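Local coordinates for protein mannan endo-1,4-beta-mannosidase (Cryptopygus antarcticus, PDB 4OOU) that hydrolyses beta-1,4-mannosidic linkages within mannans, galactomannans and glucomannans, releasing mainly mannobiose and mannotriose from short mannooligosaccharides, at residues 56-61 with 110-115; 141-146 with 210-215; 286-289 with 293-296. All coordinates share one frame; numbering follows the deposited sequence.

Interaction 1 of 3, residues 56-61 with 110-115; sequences GQYASN and INDLSD
Y58 reaches from near the start of helix 58-74 to helix 109-122, where two aspartates one turn apart receive it, D112 along its length and D115 at its end. One hydrogen bond joins the segments: Y58 OH donates to D115 OD2 over 2.9 Å, meeting the anti lone pair of that oxygen. D115 OD2 lies in the plane of the phenol, at its edge, while the carboxylate itself is turned 76° from the ring. The same oxygen also forms a salt bridge with K66, further along the helix that carries Y58.

The remaining touches are van der Waals and weakly polar. With CG anti to the backbone N (chi1 -177°), the Y58 ring is carried over the backbone of D112, whose carbonyl O sits 3.3 Å above one ring face, displaced toward the rim. The D112 side chain runs the other way, past the root of the tyrosine, and its carboxylate is only 20° from the ring plane. D112 OD2 is hydrogen-bonded to the backbone N of G54, in the loop before Y58.

The contact joins two helices packed round the outside of the (beta/alpha)8 barrel, away from the substrate site. The buried phenol is held at its hydroxyl by D115, with D112 packed along its root and one face, and K66 probably favours the ionised form of D115.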
loop_
_atom_site.group_PDB
_atom_site.type_symbol
_atom_site.label_atom_id
_atom_site.label_comp_id
_atom_site.label_asym_id
_atom_site.label_seq_id
_atom_site.Cartn_x
_atom_site.Cartn_y
_atom_site.Cartn_z
ATOM N N GLY A 56 10.364 -12.122 -17.830
ATOM C CA GLY A 56 9.445 -13.140 -18.263
ATOM C C GLY A 56 8.908 -14.039 -17.188
ATOM O O GLY A 56 8.543 -15.170 -17.489
ATOM N N GLN A 57 8.837 -13.555 -15.950
ATOM C CA GLN A 57 8.469 -14.432 -14.807
ATOM C C GLN A 57 6.965 -14.490 -14.597
ATOM O O GLN A 57 6.460 -15.321 -13.859
ATOM C CB GLN A 57 9.150 -13.968 -13.503
ATOM C CG GLN A 57 10.668 -14.037 -13.519
ATOM C CD GLN A 57 11.211 -15.436 -13.666
ATOM O OE1 GLN A 57 10.611 -16.418 -13.207
ATOM N NE2 GLN A 57 12.373 -15.542 -14.287
ATOM N N TYR A 58 6.257 -13.590 -15.259
ATOM C CA TYR A 58 4.814 -13.502 -15.136
ATOM C C TYR A 58 4.099 -14.663 -15.799
ATOM O O TYR A 58 2.985 -15.010 -15.381
ATOM C CB TYR A 58 4.366 -12.197 -15.744
ATOM C CG TYR A 58 2.895 -11.888 -15.647
ATOM C CD1 TYR A 58 2.356 -11.325 -14.502
ATOM C CD2 TYR A 58 2.050 -12.100 -16.710
ATOM C CE1 TYR A 58 1.008 -11.002 -14.421
ATOM C CE2 TYR A 58 0.708 -11.787 -16.625
ATOM C CZ TYR A 58 0.191 -11.233 -15.477
ATOM O OH TYR A 58 -1.152 -10.902 -15.393
ATOM N N ALA A 59 4.710 -15.256 -16.824
ATOM C CA ALA A 59 4.138 -16.461 -17.475
ATOM C C ALA A 59 3.939 -17.603 -16.480
ATOM O O ALA A 59 3.059 -18.434 -16.645
ATOM C CB ALA A 59 4.996 -16.931 -18.647
ATOM N N SER A 60 4.747 -17.626 -15.434
ATOM C CA SER A 60 4.664 -18.688 -14.445
ATOM C C SER A 60 3.718 -18.298 -13.333
ATOM O O SER A 60 2.841 -19.054 -12.897
ATOM C CB SER A 60 6.042 -18.899 -13.848
ATOM O OG SER A 60 5.907 -19.643 -12.662
ATOM N N ASN A 61 3.910 -17.072 -12.880
ATOM C CA ASN A 61 3.192 -16.533 -11.728
ATOM C C ASN A 61 1.733 -16.093 -12.016
ATOM O O ASN A 61 0.840 -16.366 -11.217
ATOM C CB ASN A 61 4.053 -15.391 -11.120
ATOM C CG ASN A 61 5.328 -15.915 -10.464
ATOM O OD1 ASN A 61 5.257 -16.743 -9.590
ATOM N ND2 ASN A 61 6.480 -15.454 -10.900
ATOM N N ILE A 110 6.246 -3.774 -17.638
ATOM C CA ILE A 110 5.076 -2.948 -17.922
ATOM C C ILE A 110 3.981 -3.803 -18.559
ATOM O O ILE A 110 2.850 -3.774 -18.109
ATOM C CB ILE A 110 5.429 -1.680 -18.740
ATOM C CG1 ILE A 110 6.371 -0.786 -17.921
ATOM C CG2 ILE A 110 4.192 -0.859 -19.067
ATOM C CD1 ILE A 110 6.828 0.463 -18.644
ATOM N N ASN A 111 4.307 -4.624 -19.547
ATOM C CA ASN A 111 3.281 -5.543 -20.074
ATOM C C ASN A 111 2.756 -6.525 -19.019
ATOM O O ASN A 111 1.547 -6.776 -18.933
ATOM C CB ASN A 111 3.797 -6.335 -21.277
ATOM C CG ASN A 111 4.290 -5.445 -22.381
ATOM O OD1 ASN A 111 3.710 -4.373 -22.677
ATOM N ND2 ASN A 111 5.379 -5.865 -23.000
ATOM N N ASP A 112 3.657 -7.087 -18.219
ATOM C CA ASP A 112 3.220 -8.012 -17.161
ATOM C C ASP A 112 2.222 -7.377 -16.227
ATOM O O ASP A 112 1.188 -7.970 -15.938
ATOM C CB ASP A 112 4.413 -8.529 -16.376
ATOM C CG ASP A 112 5.214 -9.513 -17.154
ATOM O OD1 ASP A 112 4.769 -9.890 -18.266
ATOM O OD2 ASP A 112 6.278 -9.910 -16.654
ATOM N N LEU A 113 2.514 -6.162 -15.776
ATOM C CA LEU A 113 1.546 -5.425 -14.967
ATOM C C LEU A 113 0.256 -5.104 -15.786
ATOM O O LEU A 113 -0.883 -5.331 -15.328
ATOM C CB LEU A 113 2.191 -4.162 -14.360
ATOM C CG LEU A 113 3.346 -4.410 -13.345
ATOM C CD1 LEU A 113 4.183 -3.155 -13.138
ATOM C CD2 LEU A 113 2.920 -4.924 -11.976
ATOM N N SER A 114 0.449 -4.581 -16.994
ATOM C CA SER A 114 -0.650 -4.249 -17.939
ATOM C C SER A 114 -1.597 -5.455 -18.012
ATOM O O SER A 114 -2.798 -5.334 -17.772
ATOM C CB SER A 114 -0.025 -3.900 -19.308
ATOM O OG SER A 114 -0.737 -2.916 -20.052
ATOM N N ASP A 115 -1.048 -6.645 -18.253
ATOM C CA ASP A 115 -1.891 -7.843 -18.324
ATOM C C ASP A 115 -2.736 -8.033 -17.068
ATOM O O ASP A 115 -3.943 -8.295 -17.135
ATOM C CB ASP A 115 -1.056 -9.113 -18.538
ATOM C CG ASP A 115 -1.913 -10.324 -18.912
ATOM O OD1 ASP A 115 -2.286 -10.474 -20.084
ATOM O OD2 ASP A 115 -2.214 -11.137 -18.032
#

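Interaction 2 of 3, residues 141-146 with 210-215; sequences NVQNLF and GKKFPM
F146 lays its ring over F213, and its atoms can be followed outward across that surface. At the root, F146 CB lies 3.5 Å from F213 CD1. One bond further, F146 CG meets F213 CE1 at 3.4 Å. Along the near side of the ring, F146 CE1 is 3.5 Å from F213 CZ, and at the tip F146 CZ has drawn off to 4.1 Å from F213 CE2. The two rings form a face-to-face stack, with centroids 3.8 Å apart, though a tilt of 29° keeps the planes from being truly parallel. In F146, CG is anti to the carbonyl carbon (chi1 -72°), which sends the ring out over F213.

The other face of F213 is covered by its chain neighbour: K212 CB stands 3.7 Å above the ring centre, making F213 the middle layer of a sandwich. Q143 closes in from the side, its backbone O lying 3.6 Å from F213 CE1. Beyond, the Q143 and K212 side chains pass with only loose contact; Q143 NE2 is hydrogen-bonded to the backbone O of Q137 instead.

F213 is also bound through its backbone to T185 and Q187, and its ring touches I218 of helix 215-232. Such aromatic packing joins the region of helix 140-145 to the loop before helix 215-232 in a GH5 (beta/alpha)8 barrel: N144 and W147, on the F146 side, and Q187, beside F213, all bind substrate.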
loop_
_atom_site.group_PDB
_atom_site.type_symbol
_atom_site.label_atom_id
_atom_site.label_comp_id
_atom_site.label_asym_id
_atom_site.label_seq_id
_atom_site.Cartn_x
_atom_site.Cartn_y
_atom_site.Cartn_z
ATOM N N ASN A 141 21.661 -1.627 -3.832
ATOM C CA ASN A 141 21.266 -0.715 -4.891
ATOM C C ASN A 141 19.988 0.042 -4.535
ATOM O O ASN A 141 19.919 1.262 -4.729
ATOM C CB ASN A 141 21.108 -1.446 -6.237
ATOM C CG ASN A 141 22.443 -1.716 -6.931
ATOM O OD1 ASN A 141 23.387 -0.906 -6.890
ATOM N ND2 ASN A 141 22.508 -2.849 -7.614
ATOM N N VAL A 142 18.999 -0.659 -3.981
ATOM C CA VAL A 142 17.805 0.033 -3.474
ATOM C C VAL A 142 18.153 0.925 -2.273
ATOM O O VAL A 142 17.737 2.100 -2.198
ATOM C CB VAL A 142 16.679 -0.938 -3.069
ATOM C CG1 VAL A 142 15.443 -0.150 -2.599
ATOM C CG2 VAL A 142 16.328 -1.855 -4.229
ATOM N N GLN A 143 18.921 0.365 -1.332
ATOM C CA GLN A 143 19.338 1.124 -0.162
ATOM C C GLN A 143 19.921 2.473 -0.580
ATOM O O GLN A 143 19.599 3.493 0.018
ATOM C CB GLN A 143 20.343 0.341 0.648
ATOM C CG GLN A 143 19.717 -0.828 1.369
ATOM C CD GLN A 143 20.739 -1.782 1.927
ATOM O OE1 GLN A 143 21.871 -1.414 2.146
ATOM N NE2 GLN A 143 20.339 -3.031 2.145
ATOM N N ASN A 144 20.739 2.490 -1.628
ATOM C CA ASN A 144 21.354 3.741 -2.058
ATOM C C ASN A 144 20.383 4.702 -2.737
ATOM O O ASN A 144 20.696 5.867 -2.887
ATOM C CB ASN A 144 22.568 3.490 -2.969
ATOM C CG ASN A 144 23.731 2.788 -2.244
ATOM O OD1 ASN A 144 24.391 1.929 -2.838
ATOM N ND2 ASN A 144 23.982 3.146 -0.966
ATOM N N LEU A 145 19.206 4.228 -3.139
ATOM C CA LEU A 145 18.172 5.139 -3.638
ATOM C C LEU A 145 17.740 6.147 -2.557
ATOM O O LEU A 145 17.368 7.276 -2.868
ATOM C CB LEU A 145 16.967 4.356 -4.170
ATOM C CG LEU A 145 16.905 4.017 -5.669
ATOM C CD1 LEU A 145 18.260 3.871 -6.358
ATOM C CD2 LEU A 145 16.066 2.759 -5.867
ATOM N N PHE A 146 17.791 5.730 -1.297
ATOM C CA PHE A 146 17.529 6.627 -0.166
ATOM C C PHE A 146 18.559 7.726 0.041
ATOM O O PHE A 146 18.226 8.758 0.600
ATOM C CB PHE A 146 17.401 5.831 1.125
ATOM C CG PHE A 146 16.145 5.054 1.190
ATOM C CD1 PHE A 146 16.094 3.768 0.720
ATOM C CD2 PHE A 146 14.985 5.649 1.624
ATOM C CE1 PHE A 146 14.910 3.057 0.739
ATOM C CE2 PHE A 146 13.794 4.948 1.657
ATOM C CZ PHE A 146 13.757 3.645 1.217
ATOM N N GLY A 210 16.901 -3.933 10.437
ATOM C CA GLY A 210 18.180 -3.274 10.447
ATOM C C GLY A 210 17.949 -1.769 10.324
ATOM O O GLY A 210 17.060 -1.320 9.588
ATOM N N LYS A 211 18.769 -0.997 11.029
ATOM C CA LYS A 211 18.540 0.418 11.173
ATOM C C LYS A 211 19.313 1.181 10.119
ATOM O O LYS A 211 20.391 1.679 10.394
ATOM C CB LYS A 211 18.901 0.861 12.600
ATOM C CG LYS A 211 17.823 0.484 13.628
ATOM C CD LYS A 211 18.371 0.099 15.009
ATOM C CE LYS A 211 17.355 0.391 16.112
ATOM N NZ LYS A 211 17.878 0.331 17.500
ATOM N N LYS A 212 18.727 1.296 8.924
ATOM C CA LYS A 212 19.425 1.833 7.736
ATOM C C LYS A 212 19.194 3.310 7.427
ATOM O O LYS A 212 20.119 4.016 7.062
ATOM C CB LYS A 212 19.035 1.019 6.482
ATOM C CG LYS A 212 19.131 -0.488 6.693
ATOM C CD LYS A 212 18.855 -1.264 5.419
ATOM C CE LYS A 212 18.783 -2.768 5.698
ATOM N NZ LYS A 212 20.109 -3.367 6.024
ATOM N N PHE A 213 17.952 3.759 7.537
ATOM C CA PHE A 213 17.563 5.074 7.056
ATOM C C PHE A 213 17.000 5.972 8.170
ATOM O O PHE A 213 16.124 5.558 8.931
ATOM C CB PHE A 213 16.476 4.947 5.995
ATOM C CG PHE A 213 16.703 3.841 4.997
ATOM C CD1 PHE A 213 17.738 3.918 4.084
ATOM C CD2 PHE A 213 15.846 2.747 4.945
ATOM C CE1 PHE A 213 17.935 2.916 3.168
ATOM C CE2 PHE A 213 16.048 1.743 4.018
ATOM C CZ PHE A 213 17.096 1.825 3.132
ATOM N N PRO A 214 17.471 7.223 8.250
ATOM C CA PRO A 214 16.786 8.164 9.103
ATOM C C PRO A 214 15.475 8.658 8.468
ATOM O O PRO A 214 15.356 8.779 7.222
ATOM C CB PRO A 214 17.791 9.309 9.234
ATOM C CG PRO A 214 19.097 8.744 8.795
ATOM C CD PRO A 214 18.727 7.777 7.732
ATOM N N MET A 215 14.498 8.947 9.325
ATOM C CA MET A 215 13.213 9.401 8.845
ATOM C C MET A 215 13.382 10.428 7.754
ATOM O O MET A 215 12.629 10.420 6.781
ATOM C CB MET A 215 12.398 10.008 9.964
ATOM C CG MET A 215 10.932 10.137 9.622
ATOM S SD MET A 215 10.124 8.550 9.748
ATOM C CE MET A 215 9.317 8.588 8.160
#

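Interaction 3 of 3, residues 286-289 with 293-296; sequences GKWN and PFKV
W288 NE1 is held by a hydrogen bond to E321, and the indole so placed leans on F294 across the loop. Its face is met first by the root of the phenylalanine: F294 CB sits 3.8 Å above the indole plane, offset toward the rim. Farther out, F294 CD2 approaches W288 CH2 at 3.8 Å. The rings meet at a slant, with planes 35° apart and centroids separated by 5.6 Å. F294 finds its edge-to-face partner elsewhere, in F313, and packs against T281 and helix 323-332.

K295 takes the solvent side. Bends at chi2 (-73°) and chi4 fold the lysine back toward the other segment, laying its aliphatic part on the tryptophan root: K295 CG is 3.9 Å from W288 CB. The same methylene lies 3.6 Å from the backbone O of N289, whereas the ammonium nitrogen NZ stays 4.1 Å from that oxygen, too far for a hydrogen bond.

N289 ND2 is hydrogen-bonded to E245, and the N289 side chain lies close to that of H284, which binds substrate; W288 lies near Y282, which also binds substrate. No hydrogen bond spans the two segments. Their cohesion is mainly apolar, while the bond from W288 NE1 to E321 probably limits rotation of the indole and that from N289 to E245 ties down the neighbouring residue.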
loop_
_atom_site.group_PDB
_atom_site.type_symbol
_atom_site.label_atom_id
_atom_site.label_comp_id
_atom_site.label_asym_id
_atom_site.label_seq_id
_atom_site.Cartn_x
_atom_site.Cartn_y
_atom_site.Cartn_z
ATOM N N GLY A 286 -2.045 -12.359 21.495
ATOM C CA GLY A 286 -3.490 -12.166 21.581
ATOM C C GLY A 286 -3.968 -10.799 22.082
ATOM O O GLY A 286 -5.145 -10.666 22.438
ATOM N N LYS A 287 -3.101 -9.780 22.117
ATOM C CA LYS A 287 -3.529 -8.455 22.580
ATOM C C LYS A 287 -3.137 -7.356 21.622
ATOM O O LYS A 287 -1.979 -7.203 21.292
ATOM C CB LYS A 287 -2.979 -8.151 23.967
ATOM N N TRP A 288 -4.131 -6.613 21.150
ATOM C CA TRP A 288 -3.912 -5.421 20.343
ATOM C C TRP A 288 -3.081 -4.358 21.086
ATOM O O TRP A 288 -3.065 -4.310 22.301
ATOM C CB TRP A 288 -5.253 -4.765 19.982
ATOM C CG TRP A 288 -6.176 -5.532 19.096
ATOM C CD1 TRP A 288 -7.436 -5.936 19.402
ATOM C CD2 TRP A 288 -5.948 -5.942 17.745
ATOM N NE1 TRP A 288 -8.009 -6.594 18.334
ATOM C CE2 TRP A 288 -7.114 -6.610 17.307
ATOM C CE3 TRP A 288 -4.881 -5.805 16.862
ATOM C CZ2 TRP A 288 -7.234 -7.147 16.042
ATOM C CZ3 TRP A 288 -5.005 -6.347 15.604
ATOM C CH2 TRP A 288 -6.169 -7.013 15.207
ATOM N N ASN A 289 -2.414 -3.482 20.347
ATOM C CA ASN A 289 -1.957 -2.206 20.920
ATOM C C ASN A 289 -3.131 -1.374 21.512
ATOM O O ASN A 289 -4.270 -1.539 21.124
ATOM C CB ASN A 289 -1.221 -1.373 19.862
ATOM C CG ASN A 289 0.084 -1.999 19.397
ATOM O OD1 ASN A 289 0.579 -3.006 19.937
ATOM N ND2 ASN A 289 0.657 -1.389 18.384
ATOM N N PRO A 293 -6.216 0.032 15.515
ATOM C CA PRO A 293 -7.435 0.345 14.767
ATOM C C PRO A 293 -8.728 -0.375 15.173
ATOM O O PRO A 293 -9.794 0.258 15.149
ATOM C CB PRO A 293 -7.058 -0.037 13.335
ATOM C CG PRO A 293 -5.638 0.313 13.277
ATOM C CD PRO A 293 -5.063 -0.078 14.624
ATOM N N PHE A 294 -8.635 -1.675 15.506
ATOM C CA PHE A 294 -9.802 -2.457 15.911
ATOM C C PHE A 294 -10.088 -2.243 17.389
ATOM O O PHE A 294 -11.086 -2.744 17.892
ATOM C CB PHE A 294 -9.656 -3.956 15.591
ATOM C CG PHE A 294 -9.679 -4.261 14.118
ATOM C CD1 PHE A 294 -10.849 -4.148 13.397
ATOM C CD2 PHE A 294 -8.511 -4.634 13.438
ATOM C CE1 PHE A 294 -10.863 -4.400 12.014
ATOM C CE2 PHE A 294 -8.516 -4.881 12.063
ATOM C CZ PHE A 294 -9.697 -4.767 11.346
ATOM N N LYS A 295 -9.250 -1.459 18.068
ATOM C CA LYS A 295 -9.576 -0.977 19.421
ATOM C C LYS A 295 -10.375 0.320 19.408
ATOM O O LYS A 295 -10.960 0.685 20.403
ATOM C CB LYS A 295 -8.308 -0.783 20.259
ATOM C CG LYS A 295 -7.837 -2.042 20.952
ATOM C CD LYS A 295 -8.768 -2.387 22.117
ATOM C CE LYS A 295 -8.098 -3.205 23.218
ATOM N NZ LYS A 295 -7.131 -2.383 23.996
ATOM N N VAL A 296 -10.449 0.991 18.270
ATOM C CA VAL A 296 -10.714 2.409 18.281
ATOM C C VAL A 296 -11.544 2.849 17.039
ATOM O O VAL A 296 -12.065 2.011 16.321
ATOM C CB VAL A 296 -9.334 3.083 18.430
ATOM C CG1 VAL A 296 -8.802 3.632 17.111
ATOM C CG2 VAL A 296 -9.358 4.135 19.518
#

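Overall arrangement
The three contacts lie at similar distances from the chain's centre, yet differ in burial and in what they join. Interaction 1 is buried between two helices of the barrel's outer layer, away from the annotated sites; it alone has a hydrogen bond across its segments. Interactions 2 and 3 are partly buried: interaction 2 packs helix 140-145 against a loop, and interaction 3 lies within one loop. Both border substrate-binding residues, but in different parts of the fold; their centres are about 30 Å apart. Interactions 1 and 3 fall on opposite sides of the chain's centre. A polar bond supplements packing between the helices, while aromatic packing without a cross-segment hydrogen bond serves the other two.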